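Local coordinates for chromosomal replication initiator protein DnaA (Thermotoga maritima, PDB 2Z4S) that binds ATP and the replication origin oriC, where it assembles into a right-handed spiral filament to initiate chromosomal replication, at residues A[130-143]-A[251-263]. Numbering follows the deposited sequence.
With ADP (adenosine-5'-diphosphate), chain C.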
loop_
_atom_site.group_PDB
_atom_site.type_symbol
_atom_site.label_atom_id
_atom_site.label_comp_id
_atom_site.label_asym_id
_atom_site.label_seq_id
_atom_site.Cartn_x
_atom_site.Cartn_y
_atom_site.Cartn_z
ATOM N N TYR A 130 5.038 -18.316 -0.564
ATOM C CA TYR A 130 3.602 -18.169 -0.385
ATOM C C TYR A 130 3.041 -17.303 -1.500
ATOM O O TYR A 130 2.918 -16.087 -1.345
ATOM C CB TYR A 130 3.282 -17.535 0.973
ATOM C CG TYR A 130 3.973 -18.184 2.158
ATOM C CD1 TYR A 130 4.976 -17.507 2.867
ATOM C CD2 TYR A 130 3.631 -19.464 2.576
ATOM C CE1 TYR A 130 5.618 -18.091 3.961
ATOM C CE2 TYR A 130 4.270 -20.059 3.675
ATOM C CZ TYR A 130 5.261 -19.370 4.364
ATOM O OH TYR A 130 5.892 -19.955 5.445
ATOM N N ASN A 131 2.694 -17.930 -2.623
ATOM C CA ASN A 131 2.164 -17.199 -3.764
ATOM C C ASN A 131 0.684 -17.420 -3.998
ATOM O O ASN A 131 0.244 -18.538 -4.224
ATOM C CB ASN A 131 2.919 -17.590 -5.020
ATOM C CG ASN A 131 3.468 -16.395 -5.749
ATOM O OD1 ASN A 131 2.837 -15.334 -5.791
ATOM N ND2 ASN A 131 4.644 -16.555 -6.339
ATOM N N PRO A 132 -0.107 -16.347 -3.986
ATOM C CA PRO A 132 0.331 -14.973 -3.769
ATOM C C PRO A 132 -0.106 -14.450 -2.399
ATOM O O PRO A 132 -0.707 -15.159 -1.594
ATOM C CB PRO A 132 -0.394 -14.239 -4.872
ATOM C CG PRO A 132 -1.784 -14.864 -4.752
ATOM C CD PRO A 132 -1.483 -16.364 -4.521
ATOM N N LEU A 133 0.192 -13.185 -2.154
ATOM C CA LEU A 133 -0.203 -12.534 -0.920
ATOM C C LEU A 133 -1.275 -11.546 -1.349
ATOM O O LEU A 133 -1.091 -10.803 -2.318
ATOM C CB LEU A 133 0.991 -11.792 -0.301
ATOM C CG LEU A 133 0.745 -10.829 0.866
ATOM C CD1 LEU A 133 -0.096 -11.468 1.959
ATOM C CD2 LEU A 133 2.094 -10.386 1.384
ATOM N N PHE A 134 -2.400 -11.551 -0.649
ATOM C CA PHE A 134 -3.482 -10.645 -0.979
ATOM C C PHE A 134 -3.858 -9.868 0.252
ATOM O O PHE A 134 -4.596 -10.360 1.091
ATOM C CB PHE A 134 -4.701 -11.415 -1.486
ATOM C CG PHE A 134 -5.825 -10.531 -1.942
ATOM C CD1 PHE A 134 -6.706 -9.971 -1.026
ATOM C CD2 PHE A 134 -5.986 -10.238 -3.292
ATOM C CE1 PHE A 134 -7.740 -9.126 -1.446
ATOM C CE2 PHE A 134 -7.014 -9.395 -3.727
ATOM C CZ PHE A 134 -7.895 -8.837 -2.798
ATOM N N ILE A 135 -3.344 -8.650 0.356
ATOM C CA ILE A 135 -3.633 -7.792 1.487
ATOM C C ILE A 135 -4.832 -6.911 1.165
ATOM O O ILE A 135 -4.965 -6.426 0.050
ATOM C CB ILE A 135 -2.421 -6.899 1.807
ATOM C CG1 ILE A 135 -1.190 -7.769 2.075
ATOM C CG2 ILE A 135 -2.727 -6.020 3.007
ATOM C CD1 ILE A 135 0.047 -6.984 2.433
ATOM N N TYR A 136 -5.707 -6.697 2.133
ATOM C CA TYR A 136 -6.872 -5.861 1.886
ATOM C C TYR A 136 -7.302 -5.115 3.149
ATOM O O TYR A 136 -7.093 -5.596 4.266
ATOM C CB TYR A 136 -8.031 -6.722 1.351
ATOM C CG TYR A 136 -8.825 -7.494 2.402
ATOM C CD1 TYR A 136 -10.010 -6.970 2.934
ATOM C CD2 TYR A 136 -8.397 -8.745 2.859
ATOM C CE1 TYR A 136 -10.751 -7.669 3.889
ATOM C CE2 TYR A 136 -9.129 -9.451 3.818
ATOM C CZ TYR A 136 -10.310 -8.903 4.325
ATOM O OH TYR A 136 -11.054 -9.592 5.262
ATOM N N GLY A 137 -7.908 -3.947 2.957
ATOM C CA GLY A 137 -8.375 -3.145 4.069
ATOM C C GLY A 137 -8.833 -1.792 3.568
ATOM O O GLY A 137 -8.517 -1.413 2.437
ATOM N N GLY A 138 -9.566 -1.062 4.408
ATOM C CA GLY A 138 -10.072 0.247 4.032
ATOM C C GLY A 138 -8.996 1.222 3.615
ATOM O O GLY A 138 -7.831 0.868 3.517
ATOM N N VAL A 139 -9.378 2.466 3.365
ATOM C CA VAL A 139 -8.403 3.476 2.946
ATOM C C VAL A 139 -7.455 3.865 4.076
ATOM O O VAL A 139 -7.801 3.781 5.265
ATOM C CB VAL A 139 -9.082 4.754 2.460
ATOM C CG1 VAL A 139 -8.403 5.231 1.232
ATOM C CG2 VAL A 139 -10.551 4.501 2.220
ATOM N N GLY A 140 -6.262 4.295 3.683
ATOM C CA GLY A 140 -5.263 4.694 4.646
ATOM C C GLY A 140 -5.089 3.734 5.809
ATOM O O GLY A 140 -5.342 4.110 6.949
ATOM N N LEU A 141 -4.664 2.504 5.539
ATOM C CA LEU A 141 -4.463 1.555 6.608
ATOM C C LEU A 141 -3.188 0.767 6.432
ATOM O O LEU A 141 -2.965 -0.213 7.139
ATOM C CB LEU A 141 -5.626 0.589 6.705
ATOM C CG LEU A 141 -7.014 1.140 6.968
ATOM C CD1 LEU A 141 -7.903 -0.043 7.322
ATOM C CD2 LEU A 141 -7.005 2.140 8.107
ATOM N N GLY A 142 -2.359 1.162 5.479
ATOM C CA GLY A 142 -1.104 0.457 5.305
ATOM C C GLY A 142 -0.882 -0.390 4.066
ATOM O O GLY A 142 0.236 -0.870 3.847
ATOM N N LYS A 143 -1.919 -0.567 3.248
ATOM C CA LYS A 143 -1.808 -1.380 2.035
ATOM C C LYS A 143 -0.651 -0.983 1.117
ATOM O O LYS A 143 0.217 -1.796 0.809
ATOM C CB LYS A 143 -3.115 -1.339 1.246
ATOM C CG LYS A 143 -4.333 -1.687 2.057
ATOM C CD LYS A 143 -5.517 -1.959 1.167
ATOM C CE LYS A 143 -6.003 -0.713 0.503
ATOM N NZ LYS A 143 -6.742 0.074 1.497
ATOM N N ARG A 251 -8.000 -16.917 -7.836
ATOM C CA ARG A 251 -6.542 -16.821 -7.851
ATOM C C ARG A 251 -6.082 -16.008 -6.634
ATOM O O ARG A 251 -4.981 -16.206 -6.110
ATOM C CB ARG A 251 -6.054 -16.116 -9.122
ATOM C CG ARG A 251 -6.506 -16.737 -10.431
ATOM C CD ARG A 251 -5.441 -17.634 -11.068
ATOM N NE ARG A 251 -5.592 -19.043 -10.722
ATOM C CZ ARG A 251 -6.665 -19.780 -10.999
ATOM N NH1 ARG A 251 -7.704 -19.246 -11.632
ATOM N NH2 ARG A 251 -6.699 -21.059 -10.638
ATOM N N PHE A 252 -6.934 -15.087 -6.194
ATOM C CA PHE A 252 -6.619 -14.243 -5.059
ATOM C C PHE A 252 -6.617 -14.985 -3.724
ATOM O O PHE A 252 -5.737 -14.762 -2.883
ATOM C CB PHE A 252 -7.598 -13.072 -5.001
ATOM C CG PHE A 252 -7.535 -12.170 -6.200
ATOM C CD1 PHE A 252 -6.419 -12.168 -7.032
ATOM C CD2 PHE A 252 -8.564 -11.280 -6.470
ATOM C CE1 PHE A 252 -6.331 -11.291 -8.110
ATOM C CE2 PHE A 252 -8.482 -10.398 -7.551
ATOM C CZ PHE A 252 -7.363 -10.406 -8.368
ATOM N N GLN A 253 -7.580 -15.882 -3.531
ATOM C CA GLN A 253 -7.694 -16.633 -2.282
ATOM C C GLN A 253 -6.750 -17.830 -2.126
ATOM O O GLN A 253 -6.477 -18.270 -0.999
ATOM C CB GLN A 253 -9.136 -17.101 -2.110
ATOM C CG GLN A 253 -10.128 -15.968 -2.177
ATOM C CD GLN A 253 -11.572 -16.441 -2.184
ATOM O OE1 GLN A 253 -11.996 -17.178 -3.083
ATOM N NE2 GLN A 253 -12.341 -16.009 -1.182
ATOM N N MET A 254 -6.245 -18.340 -3.246
ATOM C CA MET A 254 -5.363 -19.507 -3.238
ATOM C C MET A 254 -4.015 -19.307 -2.553
ATOM O O MET A 254 -3.077 -20.072 -2.783
ATOM C CB MET A 254 -5.112 -19.993 -4.667
ATOM C CG MET A 254 -4.115 -19.145 -5.439
ATOM S SD MET A 254 -3.476 -19.987 -6.892
ATOM C CE MET A 254 -4.581 -19.364 -8.100
ATOM N N GLY A 255 -3.905 -18.281 -1.726
ATOM C CA GLY A 255 -2.651 -18.053 -1.038
ATOM C C GLY A 255 -2.922 -17.243 0.208
ATOM O O GLY A 255 -4.067 -17.206 0.698
ATOM N N LEU A 256 -1.873 -16.597 0.721
ATOM C CA LEU A 256 -1.996 -15.755 1.902
ATOM C C LEU A 256 -2.982 -14.623 1.652
ATOM O O LEU A 256 -2.918 -13.945 0.630
ATOM C CB LEU A 256 -0.639 -15.178 2.282
ATOM C CG LEU A 256 0.238 -16.135 3.080
ATOM C CD1 LEU A 256 1.504 -15.422 3.537
ATOM C CD2 LEU A 256 -0.561 -16.642 4.275
ATOM N N VAL A 257 -3.887 -14.429 2.603
ATOM C CA VAL A 257 -4.903 -13.398 2.508
ATOM C C VAL A 257 -5.037 -12.638 3.814
ATOM O O VAL A 257 -5.905 -12.956 4.612
ATOM C CB VAL A 257 -6.253 -14.022 2.193
ATOM C CG1 VAL A 257 -7.322 -12.952 2.094
ATOM C CG2 VAL A 257 -6.142 -14.814 0.914
ATOM N N ALA A 258 -4.198 -11.629 4.025
ATOM C CA ALA A 258 -4.250 -10.841 5.254
ATOM C C ALA A 258 -5.216 -9.652 5.195
ATOM O O ALA A 258 -5.563 -9.168 4.124
ATOM C CB ALA A 258 -2.863 -10.354 5.597
ATOM N N LYS A 259 -5.644 -9.185 6.363
ATOM C CA LYS A 259 -6.563 -8.046 6.469
ATOM C C LYS A 259 -6.059 -6.947 7.427
ATOM O O LYS A 259 -5.657 -7.231 8.557
ATOM C CB LYS A 259 -7.927 -8.524 6.958
ATOM C CG LYS A 259 -8.868 -7.394 7.270
ATOM C CD LYS A 259 -10.091 -7.875 8.006
ATOM C CE LYS A 259 -11.048 -6.729 8.248
ATOM N NZ LYS A 259 -12.162 -7.103 9.154
ATOM N N LEU A 260 -6.081 -5.698 6.979
ATOM C CA LEU A 260 -5.664 -4.586 7.818
ATOM C C LEU A 260 -6.914 -3.963 8.436
ATOM O O LEU A 260 -7.953 -3.904 7.794
ATOM C CB LEU A 260 -4.934 -3.536 6.983
ATOM C CG LEU A 260 -3.521 -3.868 6.496
ATOM C CD1 LEU A 260 -3.104 -2.922 5.404
ATOM C CD2 LEU A 260 -2.546 -3.751 7.634
ATOM N N GLU A 261 -6.832 -3.535 9.692
ATOM C CA GLU A 261 -7.963 -2.869 10.344
ATOM C C GLU A 261 -7.411 -1.599 10.999
ATOM O O GLU A 261 -6.232 -1.537 11.348
ATOM C CB GLU A 261 -8.645 -3.788 11.363
ATOM C CG GLU A 261 -9.288 -5.033 10.727
ATOM C CD GLU A 261 -10.234 -5.809 11.668
ATOM O OE1 GLU A 261 -11.421 -5.425 11.806
ATOM O OE2 GLU A 261 -9.791 -6.816 12.269
ATOM N N PRO A 262 -8.249 -0.562 11.162
ATOM C CA PRO A 262 -7.766 0.680 11.773
ATOM C C PRO A 262 -7.122 0.454 13.139
ATOM O O PRO A 262 -7.533 -0.432 13.893
ATOM C CB PRO A 262 -9.024 1.538 11.834
ATOM C CG PRO A 262 -10.076 0.539 12.088
ATOM C CD PRO A 262 -9.719 -0.581 11.135
ATOM N N PRO A 263 -6.087 1.248 13.469
ATOM C CA PRO A 263 -5.418 1.086 14.762
ATOM C C PRO A 263 -6.157 1.776 15.893
ATOM O O PRO A 263 -7.014 2.630 15.650
ATOM C CB PRO A 263 -4.036 1.688 14.503
ATOM C CG PRO A 263 -4.334 2.797 13.558
ATOM C CD PRO A 263 -5.336 2.179 12.603
HETATM P PB ADP C . -3.710 2.772 1.929
HETATM O O1B ADP C . -3.243 1.434 2.309
HETATM O O2B ADP C . -5.292 2.822 2.057
HETATM O O3B ADP C . -3.259 3.116 0.420
HETATM P PA ADP C . -1.529 3.938 2.905
HETATM O O1A ADP C . -0.925 2.642 3.264
HETATM O O2A ADP C . -1.009 4.347 1.446
HETATM O O3A ADP C . -3.147 3.880 2.922
HETATM O "O5'" ADP C . -1.153 5.088 3.943
HETATM C "C5'" ADP C . 0.240 5.123 3.939
HETATM C "C4'" ADP C . 0.768 6.196 4.851
HETATM O "O4'" ADP C . 0.294 6.007 6.192
HETATM C "C3'" ADP C . 2.279 6.084 4.785
HETATM O "O3'" ADP C . 2.878 7.288 4.295
HETATM C "C2'" ADP C . 2.727 5.723 6.191
HETATM O "O2'" ADP C . 3.677 6.690 6.687
HETATM C "C1'" ADP C . 1.425 5.689 7.032
HETATM N N9 ADP C . 1.216 4.396 7.702
HETATM C C8 ADP C . 0.278 3.450 7.404
HETATM N N7 ADP C . 0.375 2.442 8.218
HETATM C C5 ADP C . 1.376 2.678 9.086
HETATM C C6 ADP C . 1.943 1.977 10.178
HETATM N N6 ADP C . 1.440 0.748 10.557
HETATM N N1 ADP C . 2.977 2.533 10.843
HETATM C C2 ADP C . 3.473 3.720 10.492
HETATM N N3 ADP C . 2.963 4.410 9.475
HETATM C C4 ADP C . 1.934 3.932 8.757
#
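Phe-134 N donates to Leu-256 O at 2.8 Å, Ala-258 O takes a longer bond from Tyr-136 N, and Leu-260 N gives the straightest, 167° at the hydrogen, to Tyr-136 O. Through these backbone bonds strand 133-136 and residues 256-260 run side by side in the same direction. The opposite edge of strand 133-136 bonds to strand 229-234, so residues 256-260 flank the parallel sheet in the manner of a short, irregular edge strand, probably the fifth of the AAA+ order 5-1-4-3-2.

Aromatic contacts lie on one face. The trans chi1 of Phe-134 (-176°) carries its ring back to Phe-252 at the end of helix 246-253, CE2 lying over that ring 3.7 Å from CD2, with the planes inclined at 31°. Lys-259 lays its extended chain at a slant over one face of the Tyr-136 ring, with CG in a CH-pi contact 4.0 Å from the centroid; CD passes on to the phenol OH. The ammonium continues past the ring to a weak salt bridge with Glu-261. Trading Tyr-136 for an alanine is likely to leave the methylenes of Lys-259 without this aromatic support and its chain freer to swing.

Leu-133 and Ile-135 make aliphatic contacts on the other face. Leu-256 sends CD1 to Tyr-130 CB and sets CB against Leu-133 CD1; the Leu-133 side chain also touches Ala-119 and Val-123 of helix 114-125. Farther along, Leu-260 CD1 touches Ile-135 CG2 at 3.9 Å.

At the nucleotide loop, Leu-260 CD1 lies 3.2 Å from Leu-141 O and also meets Lys-143 at the start of helix 143-157, while Leu-141 CD1 is 3.9 Å from both Leu-260 O and Pro-262 N. Leu-260 also touches Asn-113, which, like Lys-143, binds ADP. Strand, glycine-rich loop and helix form the Walker A P-loop of an AAA+ ATPase.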